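Side-chain contacts in carbonic anhydrase (Sordaria macrospora, PDB 4O1J), which probably catalyses the reversible hydration of carbon dioxide to hydrogencarbonate, as a zinc-dependent beta-class carbonic anhydrase: residues G120-G125 with E157-I162; T140-Y143 with E148-A151; L165-G170 with K204-G209; K172-N177 with L189-V194. All blocks are in the same frame, centred on the assembly; numbering follows the deposited sequence.

Helix 155-176 ties the four contacts together. Interactions 1, 3 and 4 each use a successive part of it, and interaction 2 joins two short helices that pack beside it. Interactions 1 and 2 are neighbours, with centres about 8 Å apart, and 2 is nested along the chain within the loop closed by 1. Interactions 3 and 4 have centres about 9 Å apart and reach adjacent strands, 202-206 and 190-197, of one mixed sheet; 4 is nested within 3. Interactions 1 and 4 lie about 23 Å apart, centre to centre. The helix thus links the helical region near the zinc site to the last two strands of the sheet, 190-197 and 202-206.

Interaction 1 of 4, residues G120-G125 with E157-I162; sequences GALSDG and ERVIRI
L122 reaches across from the end of helix 116-122 to the side of helix 155-176, where R158, V159 and I162 receive it. Its CB already points at that helix. The next atom, CG, sits anti to the carbonyl carbon (chi1 -77°), which carries the branch across the gap. L122 CG lies 3.9 Å from I162 CG2. The CD1 methyl does most of the touching. L122 CD1 is 3.6 Å from I162 CG2, and the leucine and isoleucine lie side by side, pointing opposite ways. L122 CD1 also rests against the backbone, 3.7 Å from V159 CA. On the V159 side chain, CG2 lies 3.8 Å from L122 CD1. The aliphatic part of R158 adds a further wall, with its CG 4.0 Å from L122 CD1. The tip of L122 is therefore held by one turn of helix, between residues 158 and 162. The same leucine also packs on R142 and L149, from helices 136-144 and 146-151.

Just beyond L122 the chain leaves the helix. S123 OG bonds back to G120 O at 3.0 Å, tilted 31° from the carbonyl plane, and ties off the last turn. The guanidinium of R158 turns from the leucine, and its NE and NH2 make weak bonds to the carbonyls of L149 and I152.

The contact is a helix-helix packing close to the metal centre of a beta-class carbonic anhydrase. V159 lies about 5 Å, side chain to side chain, from the zinc ligand C115, which immediately precedes helix 116-122.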
loop_
_atom_site.group_PDB
_atom_site.type_symbol
_atom_site.label_atom_id
_atom_site.label_comp_id
_atom_site.label_asym_id
_atom_site.label_seq_id
_atom_site.Cartn_x
_atom_site.Cartn_y
_atom_site.Cartn_z
ATOM N N GLY A 120 4.597 21.144 0.834
ATOM C CA GLY A 120 4.824 20.319 2.004
ATOM C C GLY A 120 6.163 19.623 1.911
ATOM O O GLY A 120 6.889 19.511 2.899
ATOM N N ALA A 121 6.502 19.161 0.712
ATOM C CA ALA A 121 7.778 18.492 0.502
ATOM C C ALA A 121 8.935 19.479 0.611
ATOM O O ALA A 121 10.039 19.109 1.008
ATOM C CB ALA A 121 7.797 17.805 -0.853
ATOM N N LEU A 122 8.676 20.743 0.282
ATOM C CA LEU A 122 9.719 21.764 0.368
ATOM C C LEU A 122 9.985 22.243 1.798
ATOM O O LEU A 122 11.103 22.646 2.123
ATOM C CB LEU A 122 9.361 22.956 -0.523
ATOM C CG LEU A 122 9.586 22.744 -2.022
ATOM C CD1 LEU A 122 9.019 23.912 -2.810
ATOM C CD2 LEU A 122 11.069 22.561 -2.328
ATOM N N SER A 123 8.970 22.197 2.657
ATOM C CA SER A 123 9.174 22.573 4.052
ATOM C C SER A 123 9.933 21.460 4.768
ATOM O O SER A 123 10.042 20.341 4.259
ATOM C CB SER A 123 7.851 22.862 4.756
ATOM O OG SER A 123 7.113 21.673 4.960
ATOM N N ASP A 124 10.498 21.772 5.926
ATOM C CA ASP A 124 11.247 20.771 6.679
ATOM C C ASP A 124 10.563 20.290 7.955
ATOM O O ASP A 124 11.170 19.575 8.755
ATOM C CB ASP A 124 12.637 21.296 6.996
ATOM C CG ASP A 124 13.631 20.921 5.931
ATOM O OD1 ASP A 124 14.000 19.727 5.865
ATOM O OD2 ASP A 124 14.025 21.810 5.150
ATOM N N GLY A 125 9.305 20.667 8.140
ATOM C CA GLY A 125 8.581 20.244 9.321
ATOM C C GLY A 125 7.854 18.944 9.057
ATOM O O GLY A 125 7.650 18.567 7.907
ATOM N N GLU A 157 7.620 29.863 -7.593
ATOM C CA GLU A 157 8.325 29.258 -8.720
ATOM C C GLU A 157 9.145 28.061 -8.239
ATOM O O GLU A 157 9.480 27.162 -9.019
ATOM C CB GLU A 157 9.221 30.286 -9.420
ATOM C CG GLU A 157 8.468 31.412 -10.138
ATOM C CD GLU A 157 7.531 30.911 -11.233
ATOM O OE1 GLU A 157 7.909 29.960 -11.949
ATOM O OE2 GLU A 157 6.418 31.468 -11.384
ATOM N N ARG A 158 9.446 28.043 -6.945
ATOM C CA ARG A 158 10.141 26.914 -6.347
ATOM C C ARG A 158 9.150 25.760 -6.204
ATOM O O ARG A 158 9.471 24.599 -6.499
ATOM C CB ARG A 158 10.739 27.290 -4.985
ATOM C CG ARG A 158 11.775 26.300 -4.467
ATOM C CD ARG A 158 12.254 26.638 -3.060
ATOM N NE ARG A 158 12.924 27.933 -2.984
ATOM C CZ ARG A 158 12.442 28.986 -2.329
ATOM N NH1 ARG A 158 11.281 28.901 -1.690
ATOM N NH2 ARG A 158 13.119 30.126 -2.310
ATOM N N VAL A 159 7.936 26.093 -5.771
ATOM C CA VAL A 159 6.875 25.099 -5.641
ATOM C C VAL A 159 6.495 24.547 -7.014
ATOM O O VAL A 159 6.333 23.330 -7.184
ATOM C CB VAL A 159 5.643 25.694 -4.943
ATOM C CG1 VAL A 159 4.456 24.736 -5.026
ATOM C CG2 VAL A 159 5.980 26.033 -3.501
ATOM N N ILE A 160 6.400 25.443 -7.998
ATOM C CA ILE A 160 6.113 25.041 -9.371
ATOM C C ILE A 160 7.214 24.107 -9.874
ATOM O O ILE A 160 6.936 23.053 -10.462
ATOM C CB ILE A 160 5.995 26.272 -10.320
ATOM C CG1 ILE A 160 4.703 27.046 -10.054
ATOM C CG2 ILE A 160 6.023 25.846 -11.780
ATOM C CD1 ILE A 160 4.596 28.331 -10.831
ATOM N N ARG A 161 8.464 24.473 -9.603
ATOM C CA ARG A 161 9.583 23.681 -10.095
ATOM C C ARG A 161 9.594 22.276 -9.493
ATOM O O ARG A 161 9.706 21.279 -10.222
ATOM C CB ARG A 161 10.906 24.380 -9.807
ATOM C CG ARG A 161 12.083 23.679 -10.435
ATOM C CD ARG A 161 11.842 23.538 -11.931
ATOM N NE ARG A 161 12.835 22.685 -12.573
ATOM C CZ ARG A 161 12.642 22.046 -13.725
ATOM N NH1 ARG A 161 11.477 22.145 -14.356
ATOM N NH2 ARG A 161 13.608 21.286 -14.233
ATOM N N ILE A 162 9.448 22.185 -8.173
ATOM C CA ILE A 162 9.451 20.871 -7.543
ATOM C C ILE A 162 8.249 20.055 -8.032
ATOM O O ILE A 162 8.360 18.835 -8.192
ATOM C CB ILE A 162 9.473 20.975 -5.983
ATOM C CG1 ILE A 162 9.674 19.601 -5.345
ATOM C CG2 ILE A 162 8.186 21.532 -5.446
ATOM C CD1 ILE A 162 10.923 18.899 -5.764
#

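Interaction 2 of 4, residues T140-Y143 with E148-A151; sequences TVRY and ELDA
The consecutive helices 136-144 and 146-151 come together at R142 and L149, whose CA atoms are 7.5 Å apart. L149 supplies the apolar part. Its CD1 methyl lies 3.9 Å from R142 CA and 4.0 Å from R142 CG, so it packs on the root of the arginine and not on its charged end. The two short helices, joined through a one-residue gap at 145, lie against helix 155-176, where L149 also packs on I162 and E148 forms a salt bridge with R161.

The charged end of R142 finds D150. The arginine chain bends at chi2 and chi3 (-135° and 85°), which brings the guanidinium edge to the carboxylate. R142 NH1 and D150 OD2 form a long salt bridge of 3.5 Å; its hydrogen bond is weak but fairly straight. The two flat groups are 31° from coplanar. A water bridges their other corners: it accepts a weak bond from R142 NH2 and donates to D150 OD1 at 2.7 Å. One corner of the pair thus meets directly and the other through water. On the far side of helix 136-144, T140 and Y143 pack on N176 of a second subunit.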
loop_
_atom_site.group_PDB
_atom_site.type_symbol
_atom_site.label_atom_id
_atom_site.label_comp_id
_atom_site.label_asym_id
_atom_site.label_seq_id
_atom_site.Cartn_x
_atom_site.Cartn_y
_atom_site.Cartn_z
ATOM N N THR A 140 12.178 13.011 -1.805
ATOM C CA THR A 140 13.376 12.451 -2.425
ATOM C C THR A 140 13.799 13.274 -3.631
ATOM O O THR A 140 14.982 13.513 -3.841
ATOM C CB THR A 140 13.163 10.982 -2.854
ATOM O OG1 THR A 140 12.959 10.171 -1.692
ATOM C CG2 THR A 140 14.379 10.459 -3.606
ATOM N N VAL A 141 12.824 13.731 -4.406
ATOM C CA VAL A 141 13.095 14.624 -5.528
ATOM C C VAL A 141 13.648 15.958 -5.011
ATOM O O VAL A 141 14.497 16.584 -5.652
ATOM C CB VAL A 141 11.829 14.851 -6.381
ATOM C CG1 VAL A 141 12.064 15.924 -7.430
ATOM C CG2 VAL A 141 11.424 13.554 -7.051
ATOM N N ARG A 142 13.176 16.374 -3.840
ATOM C CA ARG A 142 13.655 17.601 -3.208
ATOM C C ARG A 142 15.146 17.510 -2.940
ATOM O O ARG A 142 15.908 18.423 -3.265
ATOM C CB ARG A 142 12.915 17.862 -1.893
ATOM C CG ARG A 142 12.841 19.322 -1.494
ATOM C CD ARG A 142 13.166 19.525 -0.031
ATOM N NE ARG A 142 14.606 19.634 0.167
ATOM C CZ ARG A 142 15.292 20.770 0.059
ATOM N NH1 ARG A 142 14.666 21.902 -0.237
ATOM N NH2 ARG A 142 16.607 20.776 0.251
ATOM N N TYR A 143 15.550 16.385 -2.361
ATOM C CA TYR A 143 16.924 16.171 -1.928
ATOM C C TYR A 143 17.890 16.115 -3.102
ATOM O O TYR A 143 19.026 16.575 -3.005
ATOM C CB TYR A 143 17.025 14.869 -1.134
ATOM C CG TYR A 143 16.220 14.847 0.150
ATOM C CD1 TYR A 143 15.851 16.028 0.789
ATOM C CD2 TYR A 143 15.839 13.639 0.729
ATOM C CE1 TYR A 143 15.121 16.005 1.968
ATOM C CE2 TYR A 143 15.109 13.605 1.907
ATOM C CZ TYR A 143 14.753 14.791 2.523
ATOM O OH TYR A 143 14.027 14.765 3.694
ATOM N N GLU A 148 19.242 23.312 -7.178
ATOM C CA GLU A 148 18.404 24.048 -8.116
ATOM C C GLU A 148 17.213 24.671 -7.409
ATOM O O GLU A 148 16.867 25.833 -7.648
ATOM C CB GLU A 148 17.903 23.145 -9.239
ATOM C CG GLU A 148 16.779 23.777 -10.047
ATOM C CD GLU A 148 16.245 22.863 -11.126
ATOM O OE1 GLU A 148 15.464 23.347 -11.978
ATOM O OE2 GLU A 148 16.611 21.666 -11.123
ATOM N N LEU A 149 16.586 23.892 -6.537
ATOM C CA LEU A 149 15.396 24.356 -5.851
ATOM C C LEU A 149 15.705 25.506 -4.900
ATOM O O LEU A 149 14.958 26.483 -4.838
ATOM C CB LEU A 149 14.735 23.204 -5.101
ATOM C CG LEU A 149 14.123 22.089 -5.958
ATOM C CD1 LEU A 149 13.591 20.982 -5.071
ATOM C CD2 LEU A 149 13.013 22.624 -6.860
ATOM N N ASP A 150 16.806 25.398 -4.163
ATOM C CA ASP A 150 17.157 26.430 -3.193
ATOM C C ASP A 150 17.570 27.756 -3.844
ATOM O O ASP A 150 17.404 28.826 -3.252
ATOM C CB ASP A 150 18.277 25.934 -2.270
ATOM C CG ASP A 150 17.815 24.827 -1.329
ATOM O OD1 ASP A 150 18.678 24.150 -0.731
ATOM O OD2 ASP A 150 16.590 24.627 -1.192
ATOM N N ALA A 151 18.083 27.692 -5.069
ATOM C CA ALA A 151 18.572 28.890 -5.742
ATOM C C ALA A 151 17.426 29.762 -6.256
ATOM O O ALA A 151 17.623 30.930 -6.589
ATOM C CB ALA A 151 19.498 28.513 -6.883
HETATM O O HOH W 1 18.678 22.156 1.160
#

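Interaction 3 of 4, residues L165-G170 with K204-G209; sequences LNVEAG and KELGCG
V167 and L206 make the apolar part of the contact. The CD1 methyl of L206 meets V167 at its branch point, 3.7 Å from CB and 3.7 Å from CG1. The two side chains meet nearly perpendicular, and the leucine methyl sits against the CB-CG1 side of the valine.

A second van der Waals pair involves sulfur. C208 SG lies 3.9 Å from E168 CG and 4.1 Å from E168 CA. The thiol therefore touches the aliphatic root of the glutamate, not its carboxylate. SG stands between the backbone N and the carbonyl carbon (chi1 53°), a setting that directs it at the helix.

In the fold, helix 155-176 packs against the mixed sheet at strands 190-197 and 202-206. Strand 202-206 is one of the two outer strands of the sheet within this chain and runs antiparallel to 190-197. The chain turns a corner at G207, which has positive phi. L206 and C208, before and after it, both bond to the backbone of G193.

Polar contact is made through water alone. E168 extends beyond CG, and one water donates both to its OE2, at 3.1 Å, and to the carbonyl L206 O, at 2.8 Å.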
loop_
_atom_site.group_PDB
_atom_site.type_symbol
_atom_site.label_atom_id
_atom_site.label_comp_id
_atom_site.label_asym_id
_atom_site.label_seq_id
_atom_site.Cartn_x
_atom_site.Cartn_y
_atom_site.Cartn_z
ATOM N N LEU A 165 9.320 18.655 -11.472
ATOM C CA LEU A 165 10.296 17.585 -11.315
ATOM C C LEU A 165 9.561 16.337 -10.860
ATOM O O LEU A 165 9.918 15.212 -11.238
ATOM C CB LEU A 165 11.381 17.963 -10.306
ATOM C CG LEU A 165 12.326 19.105 -10.676
ATOM C CD1 LEU A 165 13.183 19.479 -9.479
ATOM C CD2 LEU A 165 13.189 18.725 -11.859
ATOM N N ASN A 166 8.514 16.545 -10.065
ATOM C CA ASN A 166 7.680 15.441 -9.619
ATOM C C ASN A 166 6.954 14.775 -10.786
ATOM O O ASN A 166 6.868 13.536 -10.856
ATOM C CB ASN A 166 6.670 15.928 -8.584
ATOM C CG ASN A 166 5.806 14.811 -8.049
ATOM O OD1 ASN A 166 6.309 13.845 -7.474
ATOM N ND2 ASN A 166 4.494 14.935 -8.235
ATOM N N VAL A 167 6.458 15.585 -11.719
ATOM C CA VAL A 167 5.855 15.018 -12.921
ATOM C C VAL A 167 6.866 14.194 -13.705
ATOM O O VAL A 167 6.555 13.096 -14.172
ATOM C CB VAL A 167 5.286 16.104 -13.851
ATOM C CG1 VAL A 167 4.771 15.486 -15.154
ATOM C CG2 VAL A 167 4.183 16.856 -13.155
ATOM N N GLU A 168 8.078 14.722 -13.847
ATOM C CA GLU A 168 9.117 14.016 -14.595
ATOM C C GLU A 168 9.443 12.646 -13.970
ATOM O O GLU A 168 9.566 11.618 -14.678
ATOM C CB GLU A 168 10.372 14.891 -14.685
ATOM C CG GLU A 168 10.242 16.023 -15.707
ATOM C CD GLU A 168 11.337 17.077 -15.586
ATOM O OE1 GLU A 168 12.247 16.899 -14.748
ATOM O OE2 GLU A 168 11.285 18.088 -16.326
ATOM N N ALA A 169 9.545 12.626 -12.643
ATOM C CA ALA A 169 9.860 11.388 -11.936
ATOM C C ALA A 169 8.727 10.378 -12.113
ATOM O O ALA A 169 8.961 9.177 -12.376
ATOM C CB ALA A 169 10.109 11.665 -10.458
ATOM N N GLY A 170 7.496 10.875 -12.004
ATOM C CA GLY A 170 6.342 10.010 -12.127
ATOM C C GLY A 170 6.269 9.411 -13.521
ATOM O O GLY A 170 5.896 8.246 -13.691
ATOM N N LYS A 204 0.437 22.834 -20.370
ATOM C CA LYS A 204 1.573 22.749 -21.278
ATOM C C LYS A 204 2.226 21.378 -21.173
ATOM O O LYS A 204 2.074 20.684 -20.167
ATOM C CB LYS A 204 2.590 23.846 -20.967
ATOM C CG LYS A 204 3.098 23.837 -19.534
ATOM C CD LYS A 204 4.265 24.797 -19.342
ATOM C CE LYS A 204 4.573 25.006 -17.864
ATOM N NZ LYS A 204 5.582 26.079 -17.632
ATOM N N GLU A 205 2.944 20.982 -22.217
ATOM C CA GLU A 205 3.714 19.745 -22.172
ATOM C C GLU A 205 5.064 19.999 -21.519
ATOM O O GLU A 205 5.677 21.033 -21.752
ATOM C CB GLU A 205 3.902 19.172 -23.573
ATOM C CG GLU A 205 2.612 18.843 -24.277
ATOM C CD GLU A 205 2.844 18.313 -25.675
ATOM O OE1 GLU A 205 3.713 17.429 -25.837
ATOM O OE2 GLU A 205 2.147 18.765 -26.609
ATOM N N LEU A 206 5.537 19.058 -20.709
ATOM C CA LEU A 206 6.841 19.226 -20.068
ATOM C C LEU A 206 7.975 18.628 -20.893
ATOM O O LEU A 206 9.144 18.865 -20.607
ATOM C CB LEU A 206 6.835 18.613 -18.673
ATOM C CG LEU A 206 5.991 19.413 -17.679
ATOM C CD1 LEU A 206 5.959 18.741 -16.322
ATOM C CD2 LEU A 206 6.508 20.840 -17.572
ATOM N N GLY A 207 7.621 17.856 -21.917
ATOM C CA GLY A 207 8.599 17.289 -22.828
ATOM C C GLY A 207 9.159 15.980 -22.315
ATOM O O GLY A 207 10.264 15.581 -22.677
ATOM N N CYS A 208 8.390 15.309 -21.467
ATOM C CA CYS A 208 8.786 14.013 -20.940
ATOM C C CYS A 208 7.676 13.009 -21.194
ATOM O O CYS A 208 6.490 13.309 -21.018
ATOM C CB CYS A 208 9.095 14.092 -19.445
ATOM S SG CYS A 208 7.777 14.815 -18.439
ATOM N N GLY A 209 8.059 11.819 -21.637
ATOM C CA GLY A 209 7.084 10.799 -21.953
ATOM C C GLY A 209 7.526 9.935 -23.110
ATOM O O GLY A 209 8.720 9.800 -23.384
HETATM O O HOH W 2 10.920 17.152 -19.230
#

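Interaction 4 of 4, residues K172-N177 with L189-V194; sequences KVLMNN and LEVHGV
N177 OD1, two residues past the M175 that packs on V191, is gripped by two backbone NH groups. It accepts a hydrogen bond from I180 N and a weaker one from T179 N. N177 is thus the N-cap of helix 178-187, and it marks where helix 155-176 gives way to the next.

The contact itself is apolar and centres on V191 of strand 190-197. M175 approaches with its sulfur: SD lies 4.0 Å from V191 CB. Bends at chi2 and chi3 (both -77°) fold the chain back, so that SD meets the valine while the terminal CE turns off toward G209. The M175 and V191 side chains overlap from opposing directions. M175 SD is 4.2 Å from V191 CG2, so it touches the branched end of the valine and not one methyl alone. L174 takes the other methyl, more loosely, with its CD1 4.3 Å from V191 CG1. I180 packs on both L174 and V191 and so joins helix 178-187 to the same apolar cluster.

The strand alternates its faces. V191 points at the helix, while E190 and H192 point away. H192 NE2 hydrogen-bonds to H106 ND1 of the neighbouring strand 106-112, and its ring stacks on F18 of a third subunit.

Helix and strand meet here through dispersion between a thioether and branched alkyl groups, without direct polar bonds across the pair. The contact is therefore weakly directional; the hydrogen bonds nearby belong to the N-cap, the strand backbone and the face of the strand turned from the helix.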
loop_
_atom_site.group_PDB
_atom_site.type_symbol
_atom_site.label_atom_id
_atom_site.label_comp_id
_atom_site.label_asym_id
_atom_site.label_seq_id
_atom_site.Cartn_x
_atom_site.Cartn_y
_atom_site.Cartn_z
ATOM N N LYS A 172 8.899 8.744 -15.404
ATOM C CA LYS A 172 9.893 7.655 -15.417
ATOM C C LYS A 172 9.323 6.352 -14.835
ATOM O O LYS A 172 9.468 5.260 -15.432
ATOM C CB LYS A 172 11.149 8.069 -14.647
ATOM C CG LYS A 172 11.930 9.186 -15.333
ATOM C CD LYS A 172 13.094 9.657 -14.487
ATOM C CE LYS A 172 13.713 10.921 -15.063
ATOM N NZ LYS A 172 14.777 11.475 -14.179
ATOM N N VAL A 173 8.634 6.477 -13.699
ATOM C CA VAL A 173 8.001 5.314 -13.075
ATOM C C VAL A 173 6.948 4.661 -13.989
ATOM O O VAL A 173 6.934 3.433 -14.147
ATOM C CB VAL A 173 7.335 5.685 -11.735
ATOM C CG1 VAL A 173 6.580 4.488 -11.161
ATOM C CG2 VAL A 173 8.377 6.183 -10.747
ATOM N N LEU A 174 6.087 5.479 -14.595
ATOM C CA LEU A 174 5.081 4.992 -15.544
ATOM C C LEU A 174 5.717 4.260 -16.734
ATOM O O LEU A 174 5.183 3.260 -17.239
ATOM C CB LEU A 174 4.229 6.158 -16.064
ATOM C CG LEU A 174 3.289 6.866 -15.084
ATOM C CD1 LEU A 174 2.655 8.089 -15.718
ATOM C CD2 LEU A 174 2.219 5.908 -14.607
ATOM N N MET A 175 6.857 4.780 -17.182
ATOM C CA MET A 175 7.560 4.232 -18.329
ATOM C C MET A 175 8.276 2.947 -17.952
ATOM O O MET A 175 8.681 2.177 -18.825
ATOM C CB MET A 175 8.565 5.247 -18.884
ATOM C CG MET A 175 7.942 6.547 -19.388
ATOM S SD MET A 175 7.138 6.410 -20.994
ATOM C CE MET A 175 8.559 6.394 -22.090
ATOM N N ASN A 176 8.429 2.704 -16.654
ATOM C CA ASN A 176 8.992 1.423 -16.221
ATOM C C ASN A 176 7.937 0.406 -15.784
ATOM O O ASN A 176 8.245 -0.758 -15.525
ATOM C CB ASN A 176 9.996 1.656 -15.098
ATOM C CG ASN A 176 11.257 2.334 -15.590
ATOM O OD1 ASN A 176 11.630 2.198 -16.762
ATOM N ND2 ASN A 176 11.900 3.106 -14.712
ATOM N N ASN A 177 6.689 0.852 -15.723
ATOM C CA ASN A 177 5.559 -0.035 -15.476
ATOM C C ASN A 177 5.437 -1.065 -16.595
ATOM O O ASN A 177 5.477 -0.708 -17.770
ATOM C CB ASN A 177 4.273 0.774 -15.364
ATOM C CG ASN A 177 3.071 -0.080 -15.047
ATOM O OD1 ASN A 177 2.585 -0.837 -15.889
ATOM N ND2 ASN A 177 2.553 0.068 -13.836
ATOM N N LEU A 189 0.852 2.719 -27.226
ATOM C CA LEU A 189 0.325 3.509 -26.128
ATOM C C LEU A 189 1.229 4.718 -25.941
ATOM O O LEU A 189 2.456 4.611 -26.035
ATOM C CB LEU A 189 0.230 2.674 -24.845
ATOM C CG LEU A 189 -0.111 3.425 -23.553
ATOM C CD1 LEU A 189 -1.441 4.141 -23.693
ATOM C CD2 LEU A 189 -0.158 2.469 -22.382
ATOM N N GLU A 190 0.631 5.879 -25.715
ATOM C CA GLU A 190 1.425 7.085 -25.531
ATOM C C GLU A 190 1.345 7.597 -24.104
ATOM O O GLU A 190 0.324 7.449 -23.438
ATOM C CB GLU A 190 0.991 8.167 -26.517
ATOM C CG GLU A 190 1.278 7.801 -27.964
ATOM C CD GLU A 190 1.111 8.973 -28.910
ATOM O OE1 GLU A 190 1.775 10.008 -28.694
ATOM O OE2 GLU A 190 0.321 8.854 -29.872
ATOM N N VAL A 191 2.448 8.170 -23.630
ATOM C CA VAL A 191 2.510 8.705 -22.280
ATOM C C VAL A 191 3.037 10.140 -22.323
ATOM O O VAL A 191 4.030 10.430 -22.987
ATOM C CB VAL A 191 3.400 7.839 -21.368
ATOM C CG1 VAL A 191 3.372 8.368 -19.934
ATOM C CG2 VAL A 191 2.942 6.384 -21.414
ATOM N N HIS A 192 2.357 11.036 -21.616
ATOM C CA HIS A 192 2.648 12.462 -21.668
ATOM C C HIS A 192 2.752 13.057 -20.267
ATOM O O HIS A 192 1.923 12.779 -19.391
ATOM C CB HIS A 192 1.569 13.196 -22.471
ATOM C CG HIS A 192 1.100 12.440 -23.675
ATOM N ND1 HIS A 192 1.750 12.492 -24.890
ATOM C CD2 HIS A 192 0.053 11.592 -23.845
ATOM C CE1 HIS A 192 1.123 11.719 -25.759
ATOM N NE2 HIS A 192 0.090 11.162 -25.147
ATOM N N GLY A 193 3.777 13.877 -20.060
ATOM C CA GLY A 193 3.898 14.626 -18.825
ATOM C C GLY A 193 3.453 16.051 -19.076
ATOM O O GLY A 193 3.993 16.729 -19.952
ATOM N N VAL A 194 2.430 16.498 -18.357
ATOM C CA VAL A 194 1.945 17.854 -18.561
ATOM C C VAL A 194 1.873 18.656 -17.264
ATOM O O VAL A 194 1.969 18.122 -16.147
ATOM C CB VAL A 194 0.546 17.873 -19.223
ATOM C CG1 VAL A 194 0.554 17.096 -20.535
ATOM C CG2 VAL A 194 -0.497 17.319 -18.275
#